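Side-chain contacts in oxidoreductase, NAD-binding/iron-sulfur cluster-binding protein (Nitratireductor pacificus pht-3B, PDB 6ZXU), which is a catabolic reductive dehalogenase that carries cobalamin and two [4Fe-4S] clusters and probably removes halogen from organohalides by reduction: residues V77-R82 with V355-T360; H466-R469 with S473-S476. All coordinates share one frame; numbering follows the deposited sequence.

Interaction 1 of 2, residues V77-R82 with V355-T360; sequences VEEYAR and VPLQGT
Leu357 reaches out from its loop and lays CD1 over one face of the Tyr80 ring, 4.3 Å from the ring centroid and 22° off the normal, a CH-pi contact. The methyl is offset toward the phenolic rim, with CD1 4.0 Å from CZ of Tyr80, and the CB of Leu357 lies 3.5 Å from Tyr80 OH. Leucine suits the place because its branched end meets two neighbours: CD1 touches both the ring and the Glu79 carboxylate, 3.9 Å from OE2, while CD2 meets OE2 of Glu79 alone, at 3.8 Å.

The contact joins helix 74-85 to the loop after helix 342-354, which opens with a short 3-10 segment that includes Leu357, so that sequence-distant parts of the chain meet away from the cofactors. Leu357 extends head-on to meet Glu79 and Tyr80, bridging backbones whose nearest CA atoms, those of Tyr80 and Leu357, are 9.0 Å apart. Glu79 spans its share with an extended chain, CG anti to the backbone N (chi1 -176°). Tyr80 is instead turned with CG anti to its carbonyl carbon (chi1 -80°); its ring is also packed by Val462 of helix 445-469 and Met174 of helix 168-190, and this buried aromatic body carries its hydroxyl out to the loop.

A water gathers the polar ends. It lies 3.1 Å from the carbonyl O of Leu357, to which it can donate, though it has more acceptors in reach than protons to give. It stands 3.1 Å from Tyr80 OH in a hydrogen bond of undecided direction, and has a weak, long link to Glu79 OE1.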
loop_
_atom_site.group_PDB
_atom_site.type_symbol
_atom_site.label_atom_id
_atom_site.label_comp_id
_atom_site.label_asym_id
_atom_site.label_seq_id
_atom_site.Cartn_x
_atom_site.Cartn_y
_atom_site.Cartn_z
ATOM N N VAL A 77 6.482 -18.195 3.394
ATOM C CA VAL A 77 5.917 -17.359 4.458
ATOM C C VAL A 77 6.638 -17.561 5.746
ATOM O O VAL A 77 6.715 -16.631 6.539
ATOM C CB VAL A 77 4.393 -17.495 4.621
ATOM C CG1 VAL A 77 3.725 -16.935 3.391
ATOM C CG2 VAL A 77 3.935 -18.946 4.801
ATOM N N GLU A 78 7.126 -18.787 5.982
ATOM C CA GLU A 78 7.942 -19.067 7.203
ATOM C C GLU A 78 9.242 -18.288 7.180
ATOM O O GLU A 78 9.681 -17.767 8.180
ATOM C CB GLU A 78 8.213 -20.543 7.336
ATOM C CG GLU A 78 6.978 -21.315 7.784
ATOM C CD GLU A 78 7.255 -22.842 7.901
ATOM O OE1 GLU A 78 6.723 -23.514 8.872
ATOM O OE2 GLU A 78 8.075 -23.368 7.071
ATOM N N GLU A 79 9.852 -18.147 6.024
ATOM C CA GLU A 79 11.055 -17.378 5.949
ATOM C C GLU A 79 10.841 -15.913 6.227
ATOM O O GLU A 79 11.642 -15.287 6.889
ATOM C CB GLU A 79 11.695 -17.553 4.563
ATOM C CG GLU A 79 13.007 -16.817 4.517
ATOM C CD GLU A 79 13.609 -16.748 3.114
ATOM O OE1 GLU A 79 12.829 -16.910 2.112
ATOM O OE2 GLU A 79 14.871 -16.503 3.029
ATOM N N TYR A 80 9.748 -15.325 5.712
ATOM C CA TYR A 80 9.523 -13.885 5.968
ATOM C C TYR A 80 9.115 -13.674 7.438
ATOM O O TYR A 80 9.473 -12.678 8.038
ATOM C CB TYR A 80 8.487 -13.304 4.964
ATOM C CG TYR A 80 9.154 -13.001 3.632
ATOM C CD1 TYR A 80 9.322 -13.994 2.690
ATOM C CD2 TYR A 80 9.574 -11.742 3.313
ATOM C CE1 TYR A 80 9.968 -13.765 1.476
ATOM C CE2 TYR A 80 10.246 -11.494 2.098
ATOM C CZ TYR A 80 10.472 -12.516 1.225
ATOM O OH TYR A 80 11.115 -12.296 -0.013
ATOM N N ALA A 81 8.384 -14.609 8.020
ATOM C CA ALA A 81 8.092 -14.540 9.473
ATOM C C ALA A 81 9.375 -14.520 10.294
ATOM O O ALA A 81 9.483 -13.760 11.249
ATOM C CB ALA A 81 7.192 -15.729 9.872
ATOM N N ARG A 82 10.363 -15.346 9.921
ATOM C CA ARG A 82 11.596 -15.389 10.679
ATOM C C ARG A 82 12.325 -14.089 10.535
ATOM O O ARG A 82 12.953 -13.640 11.444
ATOM C CB ARG A 82 12.469 -16.561 10.217
ATOM C CG ARG A 82 11.972 -17.945 10.690
ATOM C CD ARG A 82 13.063 -19.013 10.562
ATOM N NE ARG A 82 13.447 -19.208 9.151
ATOM C CZ ARG A 82 12.823 -20.019 8.292
ATOM N NH1 ARG A 82 11.794 -20.777 8.712
ATOM N NH2 ARG A 82 13.233 -20.091 7.011
ATOM N N VAL A 355 15.277 -6.542 1.146
ATOM C CA VAL A 355 15.982 -6.357 -0.112
ATOM C C VAL A 355 16.872 -7.600 -0.489
ATOM O O VAL A 355 16.790 -8.074 -1.633
ATOM C CB VAL A 355 16.784 -5.090 -0.131
ATOM C CG1 VAL A 355 17.572 -5.001 -1.414
ATOM C CG2 VAL A 355 15.863 -3.885 0.001
ATOM N N PRO A 356 17.598 -8.196 0.458
ATOM C CA PRO A 356 18.429 -9.349 0.055
ATOM C C PRO A 356 17.626 -10.556 -0.359
ATOM O O PRO A 356 18.210 -11.473 -0.963
ATOM C CB PRO A 356 19.224 -9.666 1.347
ATOM C CG PRO A 356 19.284 -8.352 2.057
ATOM C CD PRO A 356 17.944 -7.754 1.817
ATOM N N LEU A 357 16.310 -10.547 -0.087
ATOM C CA LEU A 357 15.473 -11.686 -0.405
ATOM C C LEU A 357 14.724 -11.538 -1.699
ATOM O O LEU A 357 13.905 -12.359 -1.997
ATOM C CB LEU A 357 14.490 -11.982 0.736
ATOM C CG LEU A 357 15.068 -12.145 2.154
ATOM C CD1 LEU A 357 14.012 -12.720 3.078
ATOM C CD2 LEU A 357 16.258 -13.049 2.170
ATOM N N GLN A 358 15.013 -10.480 -2.466
ATOM C CA GLN A 358 14.164 -10.131 -3.672
ATOM C C GLN A 358 14.220 -11.148 -4.791
ATOM O O GLN A 358 13.268 -11.309 -5.512
ATOM C CB GLN A 358 14.501 -8.737 -4.171
ATOM C CG GLN A 358 13.919 -7.716 -3.217
ATOM C CD GLN A 358 14.025 -6.293 -3.715
ATOM O OE1 GLN A 358 14.214 -6.054 -4.887
ATOM N NE2 GLN A 358 13.920 -5.355 -2.823
ATOM N N GLY A 359 15.313 -11.901 -4.923
ATOM C CA GLY A 359 15.368 -13.016 -5.829
ATOM C C GLY A 359 16.462 -12.987 -6.899
ATOM O O GLY A 359 17.380 -12.198 -6.815
ATOM N N THR A 360 16.272 -13.789 -7.943
ATOM C CA THR A 360 17.290 -14.193 -8.879
ATOM C C THR A 360 17.075 -13.577 -10.254
ATOM O O THR A 360 15.956 -13.337 -10.668
ATOM C CB THR A 360 17.237 -15.732 -9.147
ATOM O OG1 THR A 360 15.904 -16.139 -9.608
ATOM C CG2 THR A 360 17.612 -16.488 -7.928
HETATM O O HOH W 1 12.657 -14.845 -0.682
#

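Interaction 2 of 2, residues H466-R469 with S473-S476; sequences HCRR and SARS
A tight helix-to-strand connection brings the last turn of helix 445-469 back against strand 474-477 of a four-stranded antiparallel sheet, and Cys467, Arg468 and Ala474 make the contact. CB of Cys467 meets CB of Ala474 at 3.7 Å. Both side chains are small, which suits a place where the helix end comes close to the strand; the nearest backbone approach is 5.4 Å, between the CA atoms of Arg468 and Ser473. Ala474 points its methyl toward the helix, where Ala464 also packs on it, while Cys467 reaches Phe519 and Thr521 of the adjoining strand 514-521. This buried layer is a helix packed on an antiparallel sheet, an alpha+beta arrangement in which strand 474-477 runs antiparallel to 514-521.

Arg468 adds the polar part. Its chain bends at chi3 (-57°), which carries the guanidinium along the strand; on the way CD passes 3.5 Å from Ala474 O. NH1 then donates to that carbonyl O at 3.1 Å, with an N-H...O angle of 152°. The oxygen sits at the guanidinium edge, tilted slightly from its plane, whereas the donor stands above the carbonyl plane, 48° out of it. Arginine fits here because its aliphatic stem can run beside the strand, and against Thr360 of a nearby loop, before the cation reaches a backbone acceptor.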
loop_
_atom_site.group_PDB
_atom_site.type_symbol
_atom_site.label_atom_id
_atom_site.label_comp_id
_atom_site.label_asym_id
_atom_site.label_seq_id
_atom_site.Cartn_x
_atom_site.Cartn_y
_atom_site.Cartn_z
ATOM N N HIS A 466 8.054 -18.341 -4.354
ATOM C CA HIS A 466 7.319 -19.497 -4.776
ATOM C C HIS A 466 7.564 -19.865 -6.200
ATOM O O HIS A 466 7.720 -21.030 -6.556
ATOM C CB HIS A 466 5.793 -19.356 -4.505
ATOM C CG HIS A 466 5.036 -20.635 -4.683
ATOM N ND1 HIS A 466 5.295 -21.771 -3.935
ATOM C CD2 HIS A 466 4.022 -20.948 -5.504
ATOM C CE1 HIS A 466 4.493 -22.736 -4.323
ATOM N NE2 HIS A 466 3.710 -22.266 -5.280
ATOM N N CYS A 467 7.647 -18.871 -7.052
ATOM C CA CYS A 467 8.049 -19.124 -8.439
ATOM C C CYS A 467 9.422 -19.843 -8.503
ATOM O O CYS A 467 9.575 -20.726 -9.295
ATOM C CB CYS A 467 8.121 -17.797 -9.259
ATOM S SG CYS A 467 6.486 -17.137 -9.637
ATOM N N ARG A 468 10.369 -19.386 -7.705
ATOM C CA ARG A 468 11.734 -19.962 -7.692
ATOM C C ARG A 468 11.671 -21.420 -7.175
ATOM O O ARG A 468 12.311 -22.285 -7.722
ATOM C CB ARG A 468 12.673 -19.136 -6.952
ATOM C CG ARG A 468 12.938 -17.776 -7.530
ATOM C CD ARG A 468 14.091 -17.019 -6.931
ATOM N NE ARG A 468 13.948 -16.856 -5.508
ATOM C CZ ARG A 468 13.322 -15.873 -4.886
ATOM N NH1 ARG A 468 12.738 -14.908 -5.564
ATOM N NH2 ARG A 468 13.291 -15.838 -3.564
ATOM N N ARG A 469 10.821 -21.700 -6.202
ATOM C CA ARG A 469 10.575 -23.030 -5.731
ATOM C C ARG A 469 10.141 -23.942 -6.835
ATOM O O ARG A 469 10.513 -25.111 -6.894
ATOM C CB ARG A 469 9.553 -23.013 -4.601
ATOM C CG ARG A 469 9.190 -24.358 -4.047
ATOM C CD ARG A 469 8.155 -24.302 -2.928
ATOM N NE ARG A 469 8.509 -23.378 -1.822
ATOM C CZ ARG A 469 9.409 -23.624 -0.849
ATOM N NH1 ARG A 469 10.145 -24.772 -0.777
ATOM N NH2 ARG A 469 9.605 -22.687 0.077
ATOM N N SER A 473 12.756 -18.504 -12.621
ATOM C CA SER A 473 13.480 -17.398 -12.053
ATOM C C SER A 473 12.440 -16.225 -11.786
ATOM O O SER A 473 11.514 -16.045 -12.536
ATOM C CB SER A 473 14.541 -16.903 -13.007
ATOM O OG SER A 473 15.398 -15.978 -12.430
ATOM N N ALA A 474 12.641 -15.516 -10.703
ATOM C CA ALA A 474 11.709 -14.440 -10.308
ATOM C C ALA A 474 12.424 -13.528 -9.351
ATOM O O ALA A 474 13.191 -13.981 -8.491
ATOM C CB ALA A 474 10.473 -15.017 -9.699
ATOM N N ARG A 475 12.223 -12.226 -9.537
ATOM C CA ARG A 475 12.801 -11.204 -8.697
ATOM C C ARG A 475 11.767 -10.126 -8.428
ATOM O O ARG A 475 11.086 -9.672 -9.358
ATOM C CB ARG A 475 13.995 -10.599 -9.382
ATOM C CG ARG A 475 14.645 -9.581 -8.511
ATOM C CD ARG A 475 16.003 -9.201 -8.898
ATOM N NE ARG A 475 16.467 -8.094 -8.051
ATOM C CZ ARG A 475 17.203 -8.179 -6.930
ATOM N NH1 ARG A 475 17.597 -9.354 -6.446
ATOM N NH2 ARG A 475 17.568 -7.090 -6.310
ATOM N N SER A 476 11.605 -9.713 -7.163
ATOM C CA SER A 476 10.689 -8.576 -6.886
ATOM C C SER A 476 11.430 -7.247 -7.016
ATOM O O SER A 476 12.643 -7.169 -7.001
ATOM C CB SER A 476 10.036 -8.705 -5.504
ATOM O OG SER A 476 10.955 -8.507 -4.516
#

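Both contacts gather around helix 445-469: its end supplies one side of interaction 2, and its Val462 packs on Tyr80 of interaction 1. Their centres are 11 Å apart, and the loop 355-360 connects them directly, being backbone-bonded to strand 474-477, with Gln358 O 2.8 Å from Ser476 N and Thr360 OG1 2.9 Å from Ser473 OG, both probable hydrogen bonds. Interaction 2 is the more buried, a short-range helix-on-sheet contact with a direct arginine-to-carbonyl bond. Interaction 1, partly buried and between segments far apart in sequence, joins a helix to a loop through leucine-on-tyrosine packing and a water that mediates between polar groups.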